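Local coordinates for protein ACP (Streptomyces sp. MSC090213JE08, PDB 6KXF) that probably carries the growing polyketide chain on a phosphopantetheine arm, as the acyl carrier protein of a highly reducing type II polyketide synthase making ishigamide, at residues C[8-20]-C[45-57]. Numbering follows the deposited sequence.
Sequences RLSRIREIIAENI and IDVLSALEMEYSI
Ile15 enters helix 45-55 as a knob into the hole formed by Val47, Ala50, Leu51 and Glu54, and the packing is tightest here. Its CG2 branch, anti to the backbone N, lies 3.3 Å from Ala50 CB, closer than usual van der Waals contact, while its CD1 is 3.6 Å from Glu54 CG. Ile20 CG2 is also close to Val47 CG1, 3.4 Å. Between these points Asn19 lies across Asp46; its ND2 makes a weak hydrogen bond back to Ile15 O. On another flank Ile12 meets Tyr74 and Leu51 meets Thr77 of helix 72-81, a third member of the carrier-protein bundle.

The solvent side is polar. Arg11 NH1 reaches Glu54 OE2 at 2.8 Å and donates to Glu54 OE1 at 3.0 Å (162°); OE1 lies at the guanidinium edge, in plane, yet is met from above its own carboxylate plane. Ile15 CG1 covers one guanidinium face, and Arg11 NE pairs with Glu14 OE1. Separately, Tyr55 OH is buried without a polar partner, near Arg8 CG and Ile12 CG1. Apolar interlocking thus joins two roughly antiparallel helices, one carrying Ile45 of the ligand pocket, and an arginine shared by two carboxylates probably offsets their mutual repulsion.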
loop_
_atom_site.group_PDB
_atom_site.type_symbol
_atom_site.label_atom_id
_atom_site.label_comp_id
_atom_site.label_asym_id
_atom_site.label_seq_id
_atom_site.Cartn_x
_atom_site.Cartn_y
_atom_site.Cartn_z
ATOM N N ARG C 8 -8.387 -42.589 -6.490
ATOM C CA ARG C 8 -7.767 -41.464 -5.800
ATOM C C ARG C 8 -6.726 -40.814 -6.730
ATOM O O ARG C 8 -6.732 -39.585 -6.886
ATOM C CB ARG C 8 -7.200 -41.906 -4.443
ATOM C CG ARG C 8 -7.933 -41.310 -3.246
ATOM C CD ARG C 8 -8.804 -42.247 -2.423
ATOM N NE ARG C 8 -8.051 -42.995 -1.413
ATOM C CZ ARG C 8 -8.490 -43.307 -0.184
ATOM N NH1 ARG C 8 -9.606 -42.790 0.301
ATOM N NH2 ARG C 8 -7.785 -44.122 0.579
ATOM N N LEU C 9 -5.888 -41.636 -7.386
ATOM C CA LEU C 9 -4.871 -41.155 -8.370
ATOM C C LEU C 9 -5.492 -40.183 -9.396
ATOM O O LEU C 9 -4.926 -39.134 -9.677
ATOM C CB LEU C 9 -4.230 -42.359 -9.073
ATOM C CG LEU C 9 -2.736 -42.256 -9.405
ATOM C CD1 LEU C 9 -2.327 -40.836 -9.787
ATOM C CD2 LEU C 9 -1.874 -42.766 -8.256
ATOM N N SER C 10 -6.656 -40.536 -9.957
ATOM C CA SER C 10 -7.352 -39.746 -11.017
ATOM C C SER C 10 -7.775 -38.357 -10.492
ATOM O O SER C 10 -7.717 -37.341 -11.219
ATOM C CB SER C 10 -8.539 -40.537 -11.554
ATOM O OG SER C 10 -9.009 -40.026 -12.796
ATOM N N ARG C 11 -8.225 -38.323 -9.228
ATOM C CA ARG C 11 -8.587 -37.088 -8.522
ATOM C C ARG C 11 -7.322 -36.290 -8.178
ATOM O O ARG C 11 -7.374 -35.061 -8.144
ATOM C CB ARG C 11 -9.363 -37.378 -7.232
ATOM C CG ARG C 11 -9.874 -36.128 -6.525
ATOM C CD ARG C 11 -10.894 -35.352 -7.342
ATOM N NE ARG C 11 -10.402 -34.128 -7.980
ATOM C CZ ARG C 11 -10.798 -32.888 -7.673
ATOM N NH1 ARG C 11 -11.366 -32.638 -6.504
ATOM N NH2 ARG C 11 -10.634 -31.898 -8.537
ATOM N N ILE C 12 -6.213 -36.996 -7.905
ATOM C CA ILE C 12 -4.929 -36.374 -7.554
ATOM C C ILE C 12 -4.320 -35.709 -8.796
ATOM O O ILE C 12 -3.933 -34.527 -8.733
ATOM C CB ILE C 12 -3.994 -37.400 -6.883
ATOM C CG1 ILE C 12 -4.317 -37.491 -5.385
ATOM C CG2 ILE C 12 -2.528 -37.078 -7.154
ATOM C CD1 ILE C 12 -3.676 -38.643 -4.652
ATOM N N ARG C 13 -4.238 -36.474 -9.897
ATOM C CA ARG C 13 -3.866 -35.980 -11.244
ATOM C C ARG C 13 -4.615 -34.674 -11.549
ATOM O O ARG C 13 -4.021 -33.675 -11.967
ATOM C CB ARG C 13 -4.216 -37.018 -12.318
ATOM C CG ARG C 13 -3.058 -37.884 -12.807
ATOM C CD ARG C 13 -3.318 -38.579 -14.151
ATOM N NE ARG C 13 -3.971 -37.718 -15.148
ATOM C CZ ARG C 13 -3.377 -37.141 -16.203
ATOM N NH1 ARG C 13 -2.199 -37.572 -16.628
ATOM N NH2 ARG C 13 -3.965 -36.127 -16.830
ATOM N N GLU C 14 -5.933 -34.696 -11.330
ATOM C CA GLU C 14 -6.845 -33.596 -11.708
ATOM C C GLU C 14 -6.564 -32.345 -10.852
ATOM O O GLU C 14 -6.627 -31.195 -11.343
ATOM C CB GLU C 14 -8.292 -34.079 -11.570
ATOM C CG GLU C 14 -9.330 -33.153 -12.181
ATOM C CD GLU C 14 -10.762 -33.561 -11.872
ATOM O OE1 GLU C 14 -10.991 -34.206 -10.820
ATOM O OE2 GLU C 14 -11.649 -33.243 -12.685
ATOM N N ILE C 15 -6.266 -32.572 -9.565
ATOM C CA ILE C 15 -5.904 -31.504 -8.630
ATOM C C ILE C 15 -4.585 -30.874 -9.106
ATOM O O ILE C 15 -4.563 -29.661 -9.383
ATOM C CB ILE C 15 -5.834 -32.022 -7.173
ATOM C CG1 ILE C 15 -7.232 -32.245 -6.586
ATOM C CG2 ILE C 15 -5.012 -31.084 -6.299
ATOM C CD1 ILE C 15 -7.264 -33.135 -5.357
ATOM N N ILE C 16 -3.528 -31.702 -9.214
ATOM C CA ILE C 16 -2.196 -31.280 -9.699
ATOM C C ILE C 16 -2.343 -30.426 -10.971
ATOM O O ILE C 16 -1.993 -29.220 -10.978
ATOM C CB ILE C 16 -1.291 -32.494 -9.965
ATOM C CG1 ILE C 16 -0.904 -33.207 -8.672
ATOM C CG2 ILE C 16 -0.071 -32.081 -10.782
ATOM C CD1 ILE C 16 0.259 -34.173 -8.817
ATOM N N ALA C 17 -2.867 -31.061 -12.033
ATOM C CA ALA C 17 -2.973 -30.473 -13.354
ATOM C C ALA C 17 -3.564 -29.062 -13.249
ATOM O O ALA C 17 -3.020 -28.132 -13.834
ATOM C CB ALA C 17 -3.795 -31.364 -14.265
ATOM N N GLU C 18 -4.645 -28.901 -12.476
ATOM C CA GLU C 18 -5.332 -27.607 -12.359
ATOM C C GLU C 18 -4.430 -26.563 -11.671
ATOM O O GLU C 18 -4.607 -25.363 -11.899
ATOM C CB GLU C 18 -6.652 -27.761 -11.598
ATOM C CG GLU C 18 -7.582 -26.556 -11.720
ATOM C CD GLU C 18 -8.374 -26.216 -10.462
ATOM O OE1 GLU C 18 -9.220 -27.046 -10.051
ATOM O OE2 GLU C 18 -8.144 -25.118 -9.887
ATOM N N ASN C 19 -3.489 -27.012 -10.823
ATOM C CA ASN C 19 -2.667 -26.118 -9.973
ATOM C C ASN C 19 -1.302 -25.811 -10.614
ATOM O O ASN C 19 -0.697 -24.793 -10.260
ATOM C CB ASN C 19 -2.500 -26.686 -8.562
ATOM C CG ASN C 19 -3.782 -26.600 -7.770
ATOM O OD1 ASN C 19 -4.269 -25.513 -7.479
ATOM N ND2 ASN C 19 -4.364 -27.743 -7.453
ATOM N N ILE C 20 -0.831 -26.665 -11.536
ATOM C CA ILE C 20 0.470 -26.471 -12.211
ATOM C C ILE C 20 0.300 -26.289 -13.737
ATOM O O ILE C 20 1.228 -25.818 -14.385
ATOM C CB ILE C 20 1.447 -27.613 -11.850
ATOM C CG1 ILE C 20 1.610 -28.666 -12.949
ATOM C CG2 ILE C 20 1.052 -28.270 -10.542
ATOM C CD1 ILE C 20 2.542 -29.794 -12.569
ATOM N N ILE C 45 2.959 -25.215 -3.761
ATOM C CA ILE C 45 2.152 -24.881 -2.572
ATOM C C ILE C 45 0.666 -24.989 -2.942
ATOM O O ILE C 45 -0.139 -25.519 -2.173
ATOM C CB ILE C 45 2.540 -23.494 -1.995
ATOM C CG1 ILE C 45 3.864 -23.567 -1.221
ATOM C CG2 ILE C 45 1.418 -22.918 -1.143
ATOM C CD1 ILE C 45 4.581 -22.239 -1.091
ATOM N N ASP C 46 0.296 -24.512 -4.128
ATOM C CA ASP C 46 -1.121 -24.597 -4.544
ATOM C C ASP C 46 -1.563 -26.079 -4.553
ATOM O O ASP C 46 -2.699 -26.386 -4.146
ATOM C CB ASP C 46 -1.350 -23.888 -5.890
ATOM C CG ASP C 46 -2.380 -22.755 -5.905
ATOM O OD1 ASP C 46 -3.281 -22.703 -5.014
ATOM O OD2 ASP C 46 -2.292 -21.930 -6.840
ATOM N N VAL C 47 -0.665 -26.999 -4.959
ATOM C CA VAL C 47 -1.013 -28.445 -5.043
ATOM C C VAL C 47 -1.082 -29.050 -3.639
ATOM O O VAL C 47 -2.047 -29.746 -3.342
ATOM C CB VAL C 47 -0.109 -29.288 -5.966
ATOM C CG1 VAL C 47 0.302 -28.534 -7.217
ATOM C CG2 VAL C 47 1.106 -29.865 -5.271
ATOM N N LEU C 48 -0.098 -28.768 -2.776
ATOM C CA LEU C 48 -0.161 -29.278 -1.393
ATOM C C LEU C 48 -1.446 -28.759 -0.717
ATOM O O LEU C 48 -2.161 -29.537 -0.050
ATOM C CB LEU C 48 1.120 -28.893 -0.640
ATOM C CG LEU C 48 1.154 -29.309 0.831
ATOM C CD1 LEU C 48 2.589 -29.369 1.340
ATOM C CD2 LEU C 48 0.303 -28.374 1.698
ATOM N N SER C 49 -1.788 -27.482 -0.955
ATOM C CA SER C 49 -2.980 -26.833 -0.352
ATOM C C SER C 49 -4.272 -27.502 -0.837
ATOM O O SER C 49 -5.219 -27.662 -0.046
ATOM C CB SER C 49 -3.049 -25.343 -0.615
ATOM O OG SER C 49 -4.223 -24.778 0.008
ATOM N N ALA C 50 -4.328 -27.809 -2.140
ATOM C CA ALA C 50 -5.509 -28.476 -2.771
ATOM C C ALA C 50 -5.690 -29.905 -2.215
ATOM O O ALA C 50 -6.777 -30.268 -1.795
ATOM C CB ALA C 50 -5.377 -28.471 -4.283
ATOM N N LEU C 51 -4.611 -30.691 -2.156
ATOM C CA LEU C 51 -4.683 -32.039 -1.579
ATOM C C LEU C 51 -5.225 -31.982 -0.140
ATOM O O LEU C 51 -6.141 -32.734 0.196
ATOM C CB LEU C 51 -3.302 -32.695 -1.622
ATOM C CG LEU C 51 -2.670 -32.811 -3.008
ATOM C CD1 LEU C 51 -1.273 -33.407 -2.922
ATOM C CD2 LEU C 51 -3.553 -33.631 -3.942
ATOM N N GLU C 52 -4.661 -31.097 0.702
ATOM C CA GLU C 52 -5.060 -30.966 2.099
ATOM C C GLU C 52 -6.579 -30.774 2.195
ATOM O O GLU C 52 -7.255 -31.399 3.009
ATOM C CB GLU C 52 -4.368 -29.764 2.757
ATOM C CG GLU C 52 -2.963 -30.018 3.289
ATOM C CD GLU C 52 -2.419 -28.900 4.189
ATOM O OE1 GLU C 52 -2.775 -27.727 3.976
ATOM O OE2 GLU C 52 -1.658 -29.203 5.119
ATOM N N MET C 53 -7.108 -29.869 1.367
ATOM C CA MET C 53 -8.520 -29.534 1.393
ATOM C C MET C 53 -9.366 -30.719 0.908
ATOM O O MET C 53 -10.403 -31.007 1.511
ATOM C CB MET C 53 -8.812 -28.320 0.515
ATOM C CG MET C 53 -10.002 -27.527 0.998
ATOM S SD MET C 53 -10.185 -25.990 0.081
ATOM C CE MET C 53 -8.487 -25.405 -0.021
ATOM N N GLU C 54 -8.917 -31.380 -0.171
ATOM C CA GLU C 54 -9.626 -32.505 -0.781
ATOM C C GLU C 54 -9.944 -33.559 0.284
ATOM O O GLU C 54 -11.074 -34.026 0.380
ATOM C CB GLU C 54 -8.790 -33.141 -1.895
ATOM C CG GLU C 54 -9.534 -34.186 -2.727
ATOM C CD GLU C 54 -10.661 -33.665 -3.606
ATOM O OE1 GLU C 54 -11.404 -34.494 -4.156
ATOM O OE2 GLU C 54 -10.800 -32.435 -3.742
ATOM N N TYR C 55 -8.944 -33.887 1.103
ATOM C CA TYR C 55 -8.977 -35.061 1.951
ATOM C C TYR C 55 -9.062 -34.698 3.444
ATOM O O TYR C 55 -8.944 -35.582 4.288
ATOM C CB TYR C 55 -7.753 -35.916 1.607
ATOM C CG TYR C 55 -7.758 -36.410 0.181
ATOM C CD1 TYR C 55 -8.828 -37.146 -0.314
ATOM C CD2 TYR C 55 -6.705 -36.145 -0.681
ATOM C CE1 TYR C 55 -8.847 -37.617 -1.619
ATOM C CE2 TYR C 55 -6.710 -36.600 -1.992
ATOM C CZ TYR C 55 -7.786 -37.338 -2.467
ATOM O OH TYR C 55 -7.809 -37.788 -3.760
ATOM N N SER C 56 -9.287 -33.422 3.776
ATOM C CA SER C 56 -9.202 -32.933 5.169
ATOM C C SER C 56 -7.957 -33.484 5.874
ATOM O O SER C 56 -8.042 -33.926 6.997
ATOM C CB SER C 56 -10.427 -33.294 5.982
ATOM O OG SER C 56 -11.611 -32.723 5.448
ATOM N N ILE C 57 -6.804 -33.488 5.211
ATOM C CA ILE C 57 -5.564 -33.943 5.857
ATOM C C ILE C 57 -4.640 -32.742 6.086
ATOM O O ILE C 57 -4.884 -31.621 5.590
ATOM C CB ILE C 57 -4.841 -35.034 5.037
ATOM C CG1 ILE C 57 -4.521 -34.566 3.617
ATOM C CG2 ILE C 57 -5.630 -36.336 5.045
ATOM C CD1 ILE C 57 -3.417 -35.359 2.959
#